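Local coordinates for CYCLIN domain-containing protein (Chaetomium thermophilum, PDB 6Z3U) that probably serves as the cyclin H-like regulatory subunit of the CDK-activating kinase complex, binding and activating its cyclin-dependent kinase partner, at residues R11-S15 against S16-L20; R216-E219 against I220-S224. All coordinates share one frame; numbering follows the deposited sequence.

Interaction 1 of 2, residues R11-S15 against S16-L20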
loop_
_atom_site.group_PDB
_atom_site.type_symbol
_atom_site.label_atom_id
_atom_site.label_comp_id
_atom_site.label_asym_id
_atom_site.label_seq_id
_atom_site.Cartn_x
_atom_site.Cartn_y
_atom_site.Cartn_z
ATOM N N ARG A 11 -13.416 -9.330 -1.810
ATOM C CA ARG A 11 -12.441 -8.247 -1.882
ATOM C C ARG A 11 -11.035 -8.740 -1.573
ATOM O O ARG A 11 -10.064 -8.214 -2.127
ATOM C CB ARG A 11 -12.853 -7.115 -0.939
ATOM C CG ARG A 11 -11.970 -5.873 -1.026
ATOM C CD ARG A 11 -12.788 -4.589 -0.861
ATOM N NE ARG A 11 -13.135 -4.282 0.528
ATOM C CZ ARG A 11 -12.670 -3.247 1.230
ATOM N NH1 ARG A 11 -13.067 -3.074 2.484
ATOM N NH2 ARG A 11 -11.815 -2.384 0.695
ATOM N N TYR A 12 -10.900 -9.746 -0.707
ATOM C CA TYR A 12 -9.573 -10.278 -0.419
ATOM C C TYR A 12 -8.977 -10.967 -1.643
ATOM O O TYR A 12 -7.784 -10.814 -1.927
ATOM C CB TYR A 12 -9.629 -11.253 0.758
ATOM C CG TYR A 12 -8.277 -11.837 1.102
ATOM C CD1 TYR A 12 -7.407 -11.171 1.955
ATOM C CD2 TYR A 12 -7.862 -13.046 0.559
ATOM C CE1 TYR A 12 -6.167 -11.697 2.264
ATOM C CE2 TYR A 12 -6.623 -13.579 0.862
ATOM C CZ TYR A 12 -5.779 -12.900 1.715
ATOM O OH TYR A 12 -4.547 -13.428 2.019
ATOM N N ARG A 13 -9.792 -11.726 -2.381
ATOM C CA ARG A 13 -9.289 -12.462 -3.535
ATOM C C ARG A 13 -8.800 -11.561 -4.660
ATOM O O ARG A 13 -8.219 -12.070 -5.624
ATOM C CB ARG A 13 -10.362 -13.406 -4.079
ATOM C CG ARG A 13 -10.628 -14.610 -3.194
ATOM C CD ARG A 13 -11.605 -15.574 -3.846
ATOM N NE ARG A 13 -12.186 -16.505 -2.881
ATOM C CZ ARG A 13 -13.445 -16.469 -2.446
ATOM N NH1 ARG A 13 -13.857 -17.369 -1.564
ATOM N NH2 ARG A 13 -14.293 -15.549 -2.887
ATOM N N GLN A 14 -9.017 -10.253 -4.572
ATOM C CA GLN A 14 -8.502 -9.330 -5.571
ATOM C C GLN A 14 -7.107 -8.824 -5.234
ATOM O O GLN A 14 -6.514 -8.099 -6.040
ATOM C CB GLN A 14 -9.454 -8.148 -5.745
ATOM C CG GLN A 14 -10.866 -8.564 -6.084
ATOM C CD GLN A 14 -11.617 -7.484 -6.818
ATOM O OE1 GLN A 14 -11.902 -6.420 -6.269
ATOM N NE2 GLN A 14 -11.943 -7.748 -8.078
ATOM N N SER A 15 -6.573 -9.186 -4.072
ATOM C CA SER A 15 -5.260 -8.715 -3.668
ATOM C C SER A 15 -4.162 -9.472 -4.404
ATOM O O SER A 15 -4.343 -10.613 -4.846
ATOM C CB SER A 15 -5.074 -8.887 -2.159
ATOM O OG SER A 15 -4.992 -10.261 -1.811
ATOM N N SER A 16 -3.006 -8.823 -4.528
ATOM C CA SER A 16 -1.854 -9.490 -5.119
ATOM C C SER A 16 -1.420 -10.674 -4.271
ATOM O O SER A 16 -0.912 -11.668 -4.801
ATOM C CB SER A 16 -0.704 -8.499 -5.290
ATOM O OG SER A 16 -0.262 -8.005 -4.039
ATOM N N GLN A 17 -1.626 -10.591 -2.955
ATOM C CA GLN A 17 -1.245 -11.688 -2.077
ATOM C C GLN A 17 -1.959 -12.980 -2.451
ATOM O O GLN A 17 -1.401 -14.070 -2.273
ATOM C CB GLN A 17 -1.545 -11.314 -0.625
ATOM C CG GLN A 17 -1.212 -12.401 0.385
ATOM C CD GLN A 17 -1.001 -11.855 1.785
ATOM O OE1 GLN A 17 -0.508 -10.741 1.959
ATOM N NE2 GLN A 17 -1.378 -12.638 2.791
ATOM N N TYR A 18 -3.182 -12.886 -2.972
ATOM C CA TYR A 18 -3.951 -14.078 -3.306
ATOM C C TYR A 18 -3.679 -14.554 -4.729
ATOM O O TYR A 18 -3.420 -15.741 -4.950
ATOM C CB TYR A 18 -5.449 -13.810 -3.126
ATOM C CG TYR A 18 -6.322 -14.977 -3.528
ATOM C CD1 TYR A 18 -6.595 -16.003 -2.634
ATOM C CD2 TYR A 18 -6.870 -15.056 -4.801
ATOM C CE1 TYR A 18 -7.392 -17.077 -2.995
ATOM C CE2 TYR A 18 -7.668 -16.124 -5.172
ATOM C CZ TYR A 18 -7.926 -17.132 -4.267
ATOM O OH TYR A 18 -8.720 -18.198 -4.633
ATOM N N GLU A 19 -3.745 -13.646 -5.703
ATOM C CA GLU A 19 -3.601 -14.059 -7.094
ATOM C C GLU A 19 -2.162 -14.428 -7.435
ATOM O O GLU A 19 -1.932 -15.244 -8.333
ATOM C CB GLU A 19 -4.100 -12.951 -8.024
ATOM C CG GLU A 19 -3.216 -11.707 -8.073
ATOM C CD GLU A 19 -3.608 -10.750 -9.188
ATOM O OE1 GLU A 19 -4.807 -10.408 -9.292
ATOM O OE2 GLU A 19 -2.714 -10.341 -9.962
ATOM N N LEU A 20 -1.190 -13.851 -6.732
ATOM C CA LEU A 20 0.221 -14.005 -7.070
ATOM C C LEU A 20 1.019 -14.806 -6.057
ATOM O O LEU A 20 1.924 -15.545 -6.448
ATOM C CB LEU A 20 0.871 -12.626 -7.230
ATOM C CG LEU A 20 1.262 -12.168 -8.637
ATOM C CD1 LEU A 20 0.136 -12.299 -9.645
ATOM C CD2 LEU A 20 1.729 -10.718 -8.561
#
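Arg13 lays its aliphatic stem over the ring of Tyr18, with CG 3.9 Å from the ring centroid and only 12° off the normal, a CH-pi contact. The two side chains run side by side in the same direction, but the guanidinium plane stands 72° from the ring. Arginine suits the place because its methylenes pack on the aromatic face while its charged end reaches past it: Arg13 NE forms a salt bridge to Glu65 of the neighbouring RING-type domain-containing subunit, and the same carboxylate is hydrogen-bonded to Tyr18 OH. Tyr12 CE2 comes within 4.2 Å of Tyr18 CB, its side chain lying obliquely to that of Tyr18.

The next layer is set by Ser15, the N-cap of helix 16-19. Its OG sits between the backbone N and the carbonyl carbon (chi1 69°), a position from which it donates to Tyr12 O at 2.8 Å and accepts a weak 3.4 Å bond from Tyr18 N. Ser15 O accepts from both Glu19 N and Tyr18 N at 3.2 Å. A small hydroxyl that can both donate and accept is well suited to this buried junction. The arrangement is a type I turn, Tyr12 to Ser15, leading into a serine N-cap of helix 16-19, in an N-terminal segment that meets both partner chains of the complex.

Interaction 2 of 2, residues R216-E219 against I220-S224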
loop_
_atom_site.group_PDB
_atom_site.type_symbol
_atom_site.label_atom_id
_atom_site.label_comp_id
_atom_site.label_asym_id
_atom_site.label_seq_id
_atom_site.Cartn_x
_atom_site.Cartn_y
_atom_site.Cartn_z
ATOM N N ARG A 216 -0.117 -13.539 24.152
ATOM C CA ARG A 216 0.569 -14.698 23.592
ATOM C C ARG A 216 0.361 -14.778 22.087
ATOM O O ARG A 216 1.319 -14.956 21.325
ATOM C CB ARG A 216 0.095 -15.982 24.272
ATOM C CG ARG A 216 0.783 -17.242 23.746
ATOM C CD ARG A 216 2.295 -17.122 23.862
ATOM N NE ARG A 216 2.998 -18.316 23.405
ATOM C CZ ARG A 216 4.314 -18.381 23.238
ATOM N NH1 ARG A 216 4.876 -19.506 22.819
ATOM N NH2 ARG A 216 5.070 -17.319 23.484
ATOM N N ALA A 217 -0.890 -14.653 21.639
ATOM C CA ALA A 217 -1.176 -14.733 20.211
ATOM C C ALA A 217 -0.344 -13.737 19.416
ATOM O O ALA A 217 0.024 -14.014 18.269
ATOM C CB ALA A 217 -2.666 -14.492 19.960
ATOM N N ARG A 218 -0.037 -12.578 20.003
ATOM C CA ARG A 218 0.785 -11.600 19.298
ATOM C C ARG A 218 2.217 -12.097 19.128
ATOM O O ARG A 218 2.801 -11.961 18.046
ATOM C CB ARG A 218 0.762 -10.265 20.042
ATOM C CG ARG A 218 1.363 -9.126 19.243
ATOM C CD ARG A 218 0.994 -7.764 19.813
ATOM N NE ARG A 218 1.374 -7.639 21.217
ATOM C CZ ARG A 218 0.566 -7.238 22.197
ATOM N NH1 ARG A 218 -0.691 -6.889 21.949
ATOM N NH2 ARG A 218 1.032 -7.172 23.436
ATOM N N GLU A 219 2.799 -12.678 20.181
ATOM C CA GLU A 219 4.142 -13.237 20.063
ATOM C C GLU A 219 4.178 -14.379 19.053
ATOM O O GLU A 219 5.162 -14.539 18.322
ATOM C CB GLU A 219 4.638 -13.720 21.427
ATOM C CG GLU A 219 5.177 -12.618 22.336
ATOM C CD GLU A 219 6.322 -11.833 21.708
ATOM O OE1 GLU A 219 6.906 -12.313 20.711
ATOM O OE2 GLU A 219 6.635 -10.732 22.211
ATOM N N ILE A 220 3.122 -15.193 19.009
ATOM C CA ILE A 220 3.046 -16.256 18.011
ATOM C C ILE A 220 3.035 -15.662 16.609
ATOM O O ILE A 220 3.786 -16.089 15.725
ATOM C CB ILE A 220 1.809 -17.139 18.261
ATOM C CG1 ILE A 220 1.908 -17.798 19.641
ATOM C CG2 ILE A 220 1.675 -18.183 17.156
ATOM C CD1 ILE A 220 0.735 -18.693 19.994
ATOM N N LEU A 221 2.177 -14.664 16.385
ATOM C CA LEU A 221 2.095 -14.047 15.067
ATOM C C LEU A 221 3.414 -13.395 14.678
ATOM O O LEU A 221 3.755 -13.340 13.491
ATOM C CB LEU A 221 0.967 -13.014 15.043
ATOM C CG LEU A 221 -0.466 -13.550 15.109
ATOM C CD1 LEU A 221 -1.461 -12.397 15.094
ATOM C CD2 LEU A 221 -0.755 -14.516 13.967
ATOM N N ARG A 222 4.169 -12.904 15.662
ATOM C CA ARG A 222 5.433 -12.229 15.403
ATOM C C ARG A 222 6.534 -13.166 14.929
ATOM O O ARG A 222 7.582 -12.678 14.493
ATOM C CB ARG A 222 5.898 -11.507 16.671
ATOM C CG ARG A 222 5.215 -10.169 16.911
ATOM C CD ARG A 222 5.186 -9.810 18.389
ATOM N NE ARG A 222 4.780 -8.423 18.602
ATOM C CZ ARG A 222 5.201 -7.660 19.607
ATOM N NH1 ARG A 222 4.774 -6.409 19.706
ATOM N NH2 ARG A 222 6.043 -8.142 20.512
ATOM N N PHE A 223 6.342 -14.484 15.006
ATOM C CA PHE A 223 7.417 -15.403 14.649
ATOM C C PHE A 223 6.908 -16.602 13.856
ATOM O O PHE A 223 7.428 -16.903 12.777
ATOM C CB PHE A 223 8.132 -15.888 15.914
ATOM C CG PHE A 223 9.375 -16.681 15.640
ATOM C CD1 PHE A 223 10.587 -16.032 15.469
ATOM C CD2 PHE A 223 9.341 -18.062 15.547
ATOM C CE1 PHE A 223 11.741 -16.742 15.214
ATOM C CE2 PHE A 223 10.496 -18.780 15.292
ATOM C CZ PHE A 223 11.697 -18.117 15.126
ATOM N N SER A 224 5.898 -17.293 14.385
ATOM C CA SER A 224 5.493 -18.577 13.814
ATOM C C SER A 224 5.106 -18.492 12.343
ATOM O O SER A 224 5.627 -19.291 11.545
ATOM C CB SER A 224 4.349 -19.165 14.647
ATOM O OG SER A 224 4.845 -19.885 15.759
#
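Ile220 fits closely against the helix turn before it, its CG1 3.4 Å from Arg216 O, while its own backbone N donates to that oxygen in a 2.9 Å helix bond. Arg216 passes across this side chain at about a right angle, bringing a face of its guanidinium over CG1. The bend at chi2 (56°) carries the chain out and forward over Ile220, and NH1 makes a salt bridge with Glu335. At the next residue, Leu221 N is bonded to Ala217 O at 2.9 Å. Small Ala217 and branched Ile220 and Leu221 suit this buried side, where apolar groups can pack against adjoining helices.

The partly exposed side is held more loosely, and by charge. Arg222, extended from CG to NE, lies alongside Arg218, whose CG is 3.5 Å from Arg222 NE; Arg218 NE stands over one face of the Arg222 guanidinium, offset toward its rim. Two like charges thus lie close, probably made tolerable by nearby acids. Glu219 OE2 meets Arg222 NH2 at 3.2 Å in a salt bridge whose hydrogen bond is weak, with the two planes 89° apart. Each has a further partner: Glu219 OE1 pairs with Arg337, and Arg222 NE with Asp108.

Past this turn, Ile220 O accepts from both Phe223 N and Ser224 N as the chain turns toward helix 224-227. Within the cyclin C-terminal domain, Ile220 and Leu221 face helix 236-247, whereas Ala217 and Arg218 touch Leu192 of helix 189-200.

How the interactions relate
Both contacts are local, lying at the ends of helices, but they serve different surroundings. Interaction 1 is largely buried, among its own chain and two other subunits, and its polar side chains suit a junction between chains: tyrosines and an arginine shared with the RING-type protein, a glutamate turned to the kinase. Interaction 2 touches no other chain; it is partly buried, with aliphatic residues on the inner side and intrachain ion pairs on the other. A serine hydroxyl adds to the main-chain bonds in the first; in the second a side-chain salt bridge joins them. Their centres lie about 24 Å apart and their nearest atoms about 11 Å, yet helix 236-247 borders both.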